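Local coordinates for protein L-serine ammonia-lyase (Rhizomucor miehei CAU432, PDB 5C3U) that binds pyridoxal-5'-phosphate within a single chain and belongs to the family of pyridoxal-phosphate dependent enzymes, at residues Val38-Glu43 with Glu272-Leu277; Gly78-Leu83 with Ala232-Ser237; Met190-Gln193 with Asp199-Val202. All coordinates share one frame; numbering follows the deposited sequence.

Interaction 1 (Val38-Glu43 with Glu272-Leu277)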
loop_
_atom_site.group_PDB
_atom_site.type_symbol
_atom_site.label_atom_id
_atom_site.label_comp_id
_atom_site.label_asym_id
_atom_site.label_seq_id
_atom_site.Cartn_x
_atom_site.Cartn_y
_atom_site.Cartn_z
ATOM N N VAL A 38 6.931 -15.845 11.132
ATOM C CA VAL A 38 6.284 -14.934 10.195
ATOM C C VAL A 38 5.118 -14.251 10.890
ATOM O O VAL A 38 4.215 -14.923 11.426
ATOM C CB VAL A 38 5.820 -15.684 8.921
ATOM C CG1 VAL A 38 5.048 -14.764 7.975
ATOM C CG2 VAL A 38 7.026 -16.282 8.208
ATOM N N PHE A 39 5.158 -12.914 10.895
ATOM C CA PHE A 39 4.081 -12.112 11.451
ATOM C C PHE A 39 3.447 -11.292 10.336
ATOM O O PHE A 39 4.145 -10.793 9.451
ATOM C CB PHE A 39 4.602 -11.168 12.519
ATOM C CG PHE A 39 5.092 -11.865 13.752
ATOM C CD1 PHE A 39 6.442 -12.190 13.890
ATOM C CD2 PHE A 39 4.203 -12.195 14.770
ATOM C CE1 PHE A 39 6.889 -12.835 15.038
ATOM C CE2 PHE A 39 4.647 -12.827 15.921
ATOM C CZ PHE A 39 5.990 -13.151 16.048
ATOM N N LEU A 40 2.135 -11.140 10.401
ATOM C CA LEU A 40 1.400 -10.429 9.367
ATOM C C LEU A 40 0.746 -9.198 9.975
ATOM O O LEU A 40 -0.067 -9.316 10.900
ATOM C CB LEU A 40 0.341 -11.353 8.761
ATOM C CG LEU A 40 0.838 -12.703 8.238
ATOM C CD1 LEU A 40 -0.347 -13.549 7.808
ATOM C CD2 LEU A 40 1.840 -12.531 7.108
ATOM N N LYS A 41 1.123 -8.018 9.472
ATOM C CA LYS A 41 0.545 -6.750 9.937
ATOM C C LYS A 41 -0.709 -6.455 9.100
ATOM O O LYS A 41 -0.612 -6.194 7.902
ATOM C CB LYS A 41 1.593 -5.628 9.825
ATOM C CG LYS A 41 1.155 -4.273 10.359
ATOM C CD LYS A 41 0.691 -4.354 11.812
ATOM C CE LYS A 41 0.632 -2.953 12.413
ATOM N NZ LYS A 41 0.012 -2.976 13.775
ATOM N N MET A 42 -1.890 -6.539 9.723
ATOM C CA MET A 42 -3.160 -6.615 8.995
ATOM C C MET A 42 -3.849 -5.267 8.704
ATOM O O MET A 42 -4.846 -4.913 9.334
ATOM C CB MET A 42 -4.149 -7.546 9.734
ATOM C CG MET A 42 -3.586 -8.941 10.009
ATOM S SD MET A 42 -3.190 -9.813 8.479
ATOM C CE MET A 42 -4.843 -10.006 7.817
ATOM N N GLU A 43 -3.348 -4.551 7.705
ATOM C CA GLU A 43 -3.943 -3.262 7.300
ATOM C C GLU A 43 -5.317 -3.325 6.599
ATOM O O GLU A 43 -5.969 -2.283 6.372
ATOM C CB GLU A 43 -2.906 -2.480 6.482
ATOM C CG GLU A 43 -1.621 -2.234 7.265
ATOM C CD GLU A 43 -1.862 -1.386 8.516
ATOM O OE1 GLU A 43 -2.350 -0.244 8.374
ATOM O OE2 GLU A 43 -1.557 -1.860 9.633
ATOM N N GLU A 272 -7.323 -18.840 1.322
ATOM C CA GLU A 272 -7.516 -20.185 1.880
ATOM C C GLU A 272 -7.018 -20.302 3.335
ATOM O O GLU A 272 -7.694 -20.892 4.186
ATOM C CB GLU A 272 -6.854 -21.233 0.975
ATOM C CG GLU A 272 -7.386 -21.268 -0.463
ATOM C CD GLU A 272 -8.818 -21.803 -0.589
ATOM O OE1 GLU A 272 -9.644 -21.654 0.339
ATOM O OE2 GLU A 272 -9.122 -22.396 -1.644
ATOM N N ASP A 273 -5.856 -19.716 3.626
ATOM C CA ASP A 273 -5.220 -19.845 4.935
ATOM C C ASP A 273 -5.826 -18.944 6.017
ATOM O O ASP A 273 -6.117 -19.407 7.131
ATOM C CB ASP A 273 -3.727 -19.535 4.834
ATOM C CG ASP A 273 -2.950 -20.621 4.125
ATOM O OD1 ASP A 273 -3.439 -21.776 4.057
ATOM O OD2 ASP A 273 -1.846 -20.315 3.633
ATOM N N PHE A 274 -6.001 -17.664 5.688
ATOM C CA PHE A 274 -6.430 -16.667 6.666
ATOM C C PHE A 274 -7.857 -16.156 6.478
ATOM O O PHE A 274 -8.315 -15.355 7.276
ATOM C CB PHE A 274 -5.445 -15.498 6.688
ATOM C CG PHE A 274 -4.262 -15.747 7.578
ATOM C CD1 PHE A 274 -4.274 -15.318 8.904
ATOM C CD2 PHE A 274 -3.162 -16.448 7.109
ATOM C CE1 PHE A 274 -3.194 -15.568 9.743
ATOM C CE2 PHE A 274 -2.082 -16.715 7.943
ATOM C CZ PHE A 274 -2.097 -16.268 9.256
ATOM N N LYS A 275 -8.516 -16.615 5.414
ATOM C CA LYS A 275 -9.951 -16.366 5.146
ATOM C C LYS A 275 -10.157 -14.866 4.889
ATOM O O LYS A 275 -11.167 -14.288 5.259
ATOM C CB LYS A 275 -10.850 -16.834 6.305
ATOM C CG LYS A 275 -10.645 -18.263 6.810
ATOM C CD LYS A 275 -10.548 -19.305 5.717
ATOM C CE LYS A 275 -10.160 -20.644 6.330
ATOM N NZ LYS A 275 -10.081 -21.700 5.288
ATOM N N MET A 276 -9.161 -14.236 4.281
ATOM C CA MET A 276 -9.260 -12.825 3.949
ATOM C C MET A 276 -8.880 -12.621 2.505
ATOM O O MET A 276 -7.932 -13.284 2.018
ATOM C CB MET A 276 -8.335 -12.023 4.830
ATOM C CG MET A 276 -8.889 -11.912 6.231
ATOM S SD MET A 276 -7.569 -11.473 7.343
ATOM C CE MET A 276 -8.440 -11.755 8.887
ATOM N N LEU A 277 -9.623 -11.742 1.827
ATOM C CA LEU A 277 -9.329 -11.393 0.435
ATOM C C LEU A 277 -8.537 -10.116 0.412
ATOM O O LEU A 277 -8.999 -9.108 0.919
ATOM C CB LEU A 277 -10.617 -11.200 -0.402
ATOM C CG LEU A 277 -11.649 -12.318 -0.445
ATOM C CD1 LEU A 277 -12.777 -11.957 -1.410
ATOM C CD2 LEU A 277 -10.994 -13.635 -0.827
#

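Interaction 2 (Gly78-Leu83 with Ala232-Ser237). With PLP (pyridoxal-5'-phosphate), chain B.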
loop_
_atom_site.group_PDB
_atom_site.type_symbol
_atom_site.label_atom_id
_atom_site.label_comp_id
_atom_site.label_asym_id
_atom_site.label_seq_id
_atom_site.Cartn_x
_atom_site.Cartn_y
_atom_site.Cartn_z
ATOM N N GLY A 78 -6.062 6.252 -7.588
ATOM C CA GLY A 78 -6.011 4.815 -7.282
ATOM C C GLY A 78 -7.160 4.351 -6.410
ATOM O O GLY A 78 -7.752 5.154 -5.684
ATOM N N PRO A 79 -7.441 3.039 -6.422
ATOM C CA PRO A 79 -8.701 2.614 -5.781
ATOM C C PRO A 79 -8.685 2.813 -4.264
ATOM O O PRO A 79 -9.693 3.252 -3.672
ATOM C CB PRO A 79 -8.795 1.125 -6.135
ATOM C CG PRO A 79 -7.410 0.720 -6.532
ATOM C CD PRO A 79 -6.802 1.935 -7.167
ATOM N N ASN A 80 -7.571 2.491 -3.622
ATOM C CA ASN A 80 -7.582 2.594 -2.167
ATOM C C ASN A 80 -7.426 4.012 -1.683
ATOM O O ASN A 80 -7.904 4.345 -0.592
ATOM C CB ASN A 80 -6.582 1.639 -1.569
ATOM C CG ASN A 80 -6.880 0.218 -2.000
ATOM O OD1 ASN A 80 -8.025 -0.249 -1.824
ATOM N ND2 ASN A 80 -5.911 -0.453 -2.610
ATOM N N THR A 81 -6.770 4.841 -2.492
ATOM C CA THR A 81 -6.670 6.261 -2.161
ATOM C C THR A 81 -8.051 6.908 -2.194
ATOM O O THR A 81 -8.429 7.590 -1.236
ATOM C CB THR A 81 -5.706 6.985 -3.096
ATOM O OG1 THR A 81 -4.514 6.198 -3.165
ATOM C CG2 THR A 81 -5.369 8.391 -2.539
ATOM N N VAL A 82 -8.823 6.659 -3.255
ATOM C CA VAL A 82 -10.122 7.324 -3.360
ATOM C C VAL A 82 -11.030 6.841 -2.253
ATOM O O VAL A 82 -11.774 7.633 -1.696
ATOM C CB VAL A 82 -10.807 7.259 -4.758
ATOM C CG1 VAL A 82 -9.904 7.928 -5.802
ATOM C CG2 VAL A 82 -11.197 5.832 -5.179
ATOM N N LEU A 83 -10.927 5.565 -1.887
ATOM C CA LEU A 83 -11.780 5.058 -0.787
ATOM C C LEU A 83 -11.438 5.730 0.558
ATOM O O LEU A 83 -12.335 6.030 1.366
ATOM C CB LEU A 83 -11.685 3.533 -0.691
ATOM C CG LEU A 83 -12.406 2.829 -1.843
ATOM C CD1 LEU A 83 -11.931 1.381 -1.950
ATOM C CD2 LEU A 83 -13.910 2.871 -1.581
ATOM N N ALA A 232 -1.540 -6.013 -9.945
ATOM C CA ALA A 232 -1.319 -5.303 -8.694
ATOM C C ALA A 232 -1.586 -3.808 -8.934
ATOM O O ALA A 232 -0.677 -3.001 -9.063
ATOM C CB ALA A 232 0.089 -5.555 -8.157
ATOM N N THR A 233 -2.866 -3.451 -8.965
ATOM C CA THR A 233 -3.276 -2.119 -9.424
ATOM C C THR A 233 -2.661 -0.998 -8.596
ATOM O O THR A 233 -2.270 0.028 -9.166
ATOM C CB THR A 233 -4.817 -1.985 -9.322
ATOM O OG1 THR A 233 -5.420 -3.095 -9.995
ATOM C CG2 THR A 233 -5.308 -0.651 -9.926
ATOM N N SER A 234 -2.551 -1.192 -7.274
ATOM C CA SER A 234 -2.078 -0.121 -6.407
ATOM C C SER A 234 -0.569 0.064 -6.484
ATOM O O SER A 234 -0.045 1.028 -5.951
ATOM C CB SER A 234 -2.526 -0.300 -4.966
ATOM O OG SER A 234 -3.941 -0.298 -4.932
ATOM N N LEU A 235 0.099 -0.843 -7.174
ATOM C CA LEU A 235 1.563 -0.750 -7.341
ATOM C C LEU A 235 1.972 -0.113 -8.654
ATOM O O LEU A 235 3.171 0.122 -8.882
ATOM C CB LEU A 235 2.235 -2.133 -7.172
ATOM C CG LEU A 235 1.984 -2.893 -5.851
ATOM C CD1 LEU A 235 2.904 -4.099 -5.683
ATOM C CD2 LEU A 235 2.026 -1.997 -4.596
ATOM N N ILE A 236 1.009 0.181 -9.521
ATOM C CA ILE A 236 1.303 0.903 -10.761
ATOM C C ILE A 236 1.688 2.360 -10.433
ATOM O O ILE A 236 0.949 3.067 -9.756
ATOM C CB ILE A 236 0.104 0.875 -11.731
ATOM C CG1 ILE A 236 -0.261 -0.574 -12.082
ATOM C CG2 ILE A 236 0.372 1.715 -12.982
ATOM C CD1 ILE A 236 -1.588 -0.740 -12.799
ATOM N N SER A 237 2.862 2.805 -10.884
ATOM C CA SER A 237 3.216 4.212 -10.767
ATOM C C SER A 237 4.101 4.573 -11.971
ATOM O O SER A 237 4.878 3.732 -12.440
ATOM C CB SER A 237 3.967 4.472 -9.456
ATOM O OG SER A 237 4.131 5.863 -9.205
HETATM N N1 PLP B . -0.728 -1.969 -1.280
HETATM C C2 PLP B . -1.951 -1.409 -1.290
HETATM C C2A PLP B . -3.210 -2.239 -1.213
HETATM C C3 PLP B . -2.064 0.047 -1.392
HETATM O O3 PLP B . -3.296 0.647 -1.399
HETATM C C4 PLP B . -0.802 0.817 -1.447
HETATM C C4A PLP B . -0.855 2.286 -1.516
HETATM C C5 PLP B . 0.495 0.094 -1.431
HETATM C C6 PLP B . 0.447 -1.301 -1.339
HETATM C C5A PLP B . 1.840 0.820 -1.497
HETATM O O4P PLP B . 1.637 2.098 -2.089
HETATM P P PLP B . 2.694 3.319 -2.219
HETATM O O1P PLP B . 2.624 4.130 -0.973
HETATM O O2P PLP B . 4.087 2.742 -2.531
HETATM O O3P PLP B . 2.104 3.985 -3.412
HETATM O O HOH W 1 -4.765 2.372 -4.438
#

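Interaction 3 (Met190-Gln193 with Asp199-Val202)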
loop_
_atom_site.group_PDB
_atom_site.type_symbol
_atom_site.label_atom_id
_atom_site.label_comp_id
_atom_site.label_asym_id
_atom_site.label_seq_id
_atom_site.Cartn_x
_atom_site.Cartn_y
_atom_site.Cartn_z
ATOM N N MET A 190 11.286 5.873 7.533
ATOM C CA MET A 190 11.293 6.979 8.498
ATOM C C MET A 190 10.901 6.538 9.905
ATOM O O MET A 190 11.537 6.942 10.882
ATOM C CB MET A 190 10.425 8.141 8.015
ATOM C CG MET A 190 11.050 8.886 6.851
ATOM S SD MET A 190 9.928 10.019 5.999
ATOM C CE MET A 190 11.061 11.390 5.781
ATOM N N GLY A 191 9.854 5.712 10.007
ATOM C CA GLY A 191 9.480 5.081 11.274
ATOM C C GLY A 191 10.594 4.260 11.904
ATOM O O GLY A 191 10.790 4.307 13.127
ATOM N N LEU A 192 11.328 3.514 11.076
ATOM C CA LEU A 192 12.426 2.669 11.567
ATOM C C LEU A 192 13.573 3.515 12.129
ATOM O O LEU A 192 14.161 3.182 13.162
ATOM C CB LEU A 192 12.936 1.732 10.461
ATOM C CG LEU A 192 12.007 0.576 10.053
ATOM C CD1 LEU A 192 12.590 -0.146 8.849
ATOM C CD2 LEU A 192 11.792 -0.408 11.184
ATOM N N GLN A 193 13.875 4.622 11.464
ATOM C CA GLN A 193 14.879 5.559 11.991
ATOM C C GLN A 193 14.443 6.192 13.319
ATOM O O GLN A 193 15.232 6.267 14.261
ATOM C CB GLN A 193 15.264 6.597 10.931
ATOM C CG GLN A 193 15.908 5.952 9.707
ATOM C CD GLN A 193 16.209 6.924 8.580
ATOM O OE1 GLN A 193 15.757 8.071 8.590
ATOM N NE2 GLN A 193 16.972 6.463 7.591
ATOM N N ASP A 199 18.900 -0.576 11.365
ATOM C CA ASP A 199 19.538 -1.725 10.721
ATOM C C ASP A 199 18.570 -2.774 10.176
ATOM O O ASP A 199 18.997 -3.705 9.503
ATOM C CB ASP A 199 20.538 -2.378 11.688
ATOM C CG ASP A 199 21.592 -1.390 12.187
ATOM O OD1 ASP A 199 22.163 -0.658 11.352
ATOM O OD2 ASP A 199 21.842 -1.338 13.415
ATOM N N VAL A 200 17.275 -2.610 10.454
ATOM C CA VAL A 200 16.232 -3.524 9.959
ATOM C C VAL A 200 16.077 -3.362 8.438
ATOM O O VAL A 200 15.728 -2.278 7.967
ATOM C CB VAL A 200 14.889 -3.281 10.695
ATOM C CG1 VAL A 200 13.757 -4.097 10.086
ATOM C CG2 VAL A 200 15.019 -3.592 12.180
ATOM N N PRO A 201 16.372 -4.422 7.659
ATOM C CA PRO A 201 16.205 -4.367 6.201
ATOM C C PRO A 201 14.735 -4.270 5.832
ATOM O O PRO A 201 13.896 -4.881 6.494
ATOM C CB PRO A 201 16.730 -5.727 5.708
ATOM C CG PRO A 201 17.394 -6.370 6.880
ATOM C CD PRO A 201 16.827 -5.745 8.118
ATOM N N VAL A 202 14.439 -3.485 4.809
ATOM C CA VAL A 202 13.103 -3.457 4.242
ATOM C C VAL A 202 13.220 -4.101 2.866
ATOM O O VAL A 202 14.059 -3.704 2.056
ATOM C CB VAL A 202 12.529 -2.020 4.132
ATOM C CG1 VAL A 202 11.145 -2.051 3.508
ATOM C CG2 VAL A 202 12.488 -1.348 5.499
#

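Interaction 1 (Val38-Glu43 with Glu272-Leu277)
L40 and F274 approach from opposite directions, the leucine reaching from strand 37-42 and the phenylalanine from the last turn of helix 260-274. This is helix-on-sheet packing in the six-stranded mixed sheet of an alpha/beta fold. L40 sets its CD1 methyl over one face of the F274 ring, 3.8 Å from the centroid and 23° off the normal, a CH-pi contact. The methyl is displaced toward the rim, so that its nearest ring atom is CZ, at 3.5 Å. A branched leucine can present one methyl in this way while the side chain also touches V309 and V311 of the neighbouring strand 306-311.

Two residues along, M42 and M276 reach toward each other tip to tip. M42 is bent at both chi2 and chi3, whereas M276 runs extended beyond CG. The modelled 3.1 Å between M42 CE and M276 SD is too short for a relaxed contact, and its exact value is doubtful. Long, unbranched methionines suit a place where side chains must bridge the 10.1 Å between M42 CA and M276 CA.

F270, one turn before F274, touches L40, M42 and M276 and backs both pairs. The helix stops at F274: K275 takes a positive phi of 66°, and its NZ returns to donate to the carbonyl O of E272 at 2.8 Å, in the carbonyl plane.

Interaction 2 (Gly78-Leu83 with Ala232-Ser237)
N80 and S234 face each other beside the pyridoxal-5'-phosphate, one from the first turn of helix 79-92 and the other from the short 3-10 segment 233-235. This polar corner, part of the cofactor pocket, is the tight half of the contact. The amide of N80 lies with ND2 3.0 Å from S234 OG. The same nitrogen donates to O3 of the cofactor over 3.1 Å, in a bent bond (137° at the hydrogen). S234 CB lies against one face of the pyridine ring, at the rim, 3.6 Å from C3, and on that same face L235 brings CD2 to 3.7 Å from C6, beyond the ring's edge. A small serine fits against this face, and a leucine gives the ring's other end an apolar neighbour.

Away from the cofactor the packing is looser. The ring of P79 keeps CD 4.1 Å from T233 CG2, and W126 touches both residues. Proline suits the first position of a helix, where no backbone N-H is needed, while G78 before it occupies the N-cap position. The next amide, N80 N, still needs an acceptor, and finds it in a water that also donates to S234 OG at 2.8 Å, so that solvent bridges the backbone of one segment to a side chain of the other.

A second shell fixes the polar groups. E279 takes ND2 of N80 on one carboxylate oxygen and bonds S234 OG with the other, while S315 N donates to N80 OD1. With both ends of its amide engaged, N80 is held in one flip state that presents N-H to O3, which would tend to stabilise negative charge on that oxygen.

Interaction 3 (Met190-Gln193 with Asp199-Val202)
L192 projects from helix 183-194 onto V200 and V202, two valines of the chain that returns to the sheet. The leucine gives up more surface than either, because its two methyls serve different partners. CD1 lies 3.6 Å from CG2 of V202, the side chains crossing at a slant, and also comes within 3.9 Å of the carbonyl O of V200. CD2 turns to the side chain of V200, where the closest approach is to CB, at 4.3 Å, a looser touch. With CG beside the backbone N (chi1 -71°) and the chain extended beyond it, the fork is carried out from the helix and splits between the two valines.

V200 and V202 share an orientation because they alternate with P201, which points away. This is the extended pattern of a chain entering a strand, and beta-branched valine suits both that backbone and a buried apolar face. V202 directs CG1 anti to its N (chi1 179°), which leaves CG2 for the leucine. The carbonyl O of V200, which L192 CD1 approaches, is satisfied by NE2 of H251.

In the fold this is the return limb of a beta-alpha-beta crossover: parallel strands 174-178 and 202-207 are neighbours in the sheet, and helix 183-194 joins them. L192 also rests on I175 of the first strand and V160 of helix 150-166, while V202 touches C177 of strand 174-178 and L185 and V188 of the crossover helix.

The three contacts nest along the chain: interaction 3 lies inside the loop closed by interaction 2, and that inside the loop closed by interaction 1. In space they are separate, with centres 20 to 24 Å apart and nearest atoms about 9 to 12 Å apart. Interactions 1 and 3 both pack elements against the six-stranded mixed sheet, one at strand 37-42, the other where strand 202-207 begins. Interaction 2 instead brings helix 79-92, which follows strand 72-75 of the four-stranded parallel sheet, to the loop before helix 242-250, beside the cofactor. Interactions 1 and 3 thus join parts of the layers on the larger sheet, while interaction 2 lines the cofactor pocket.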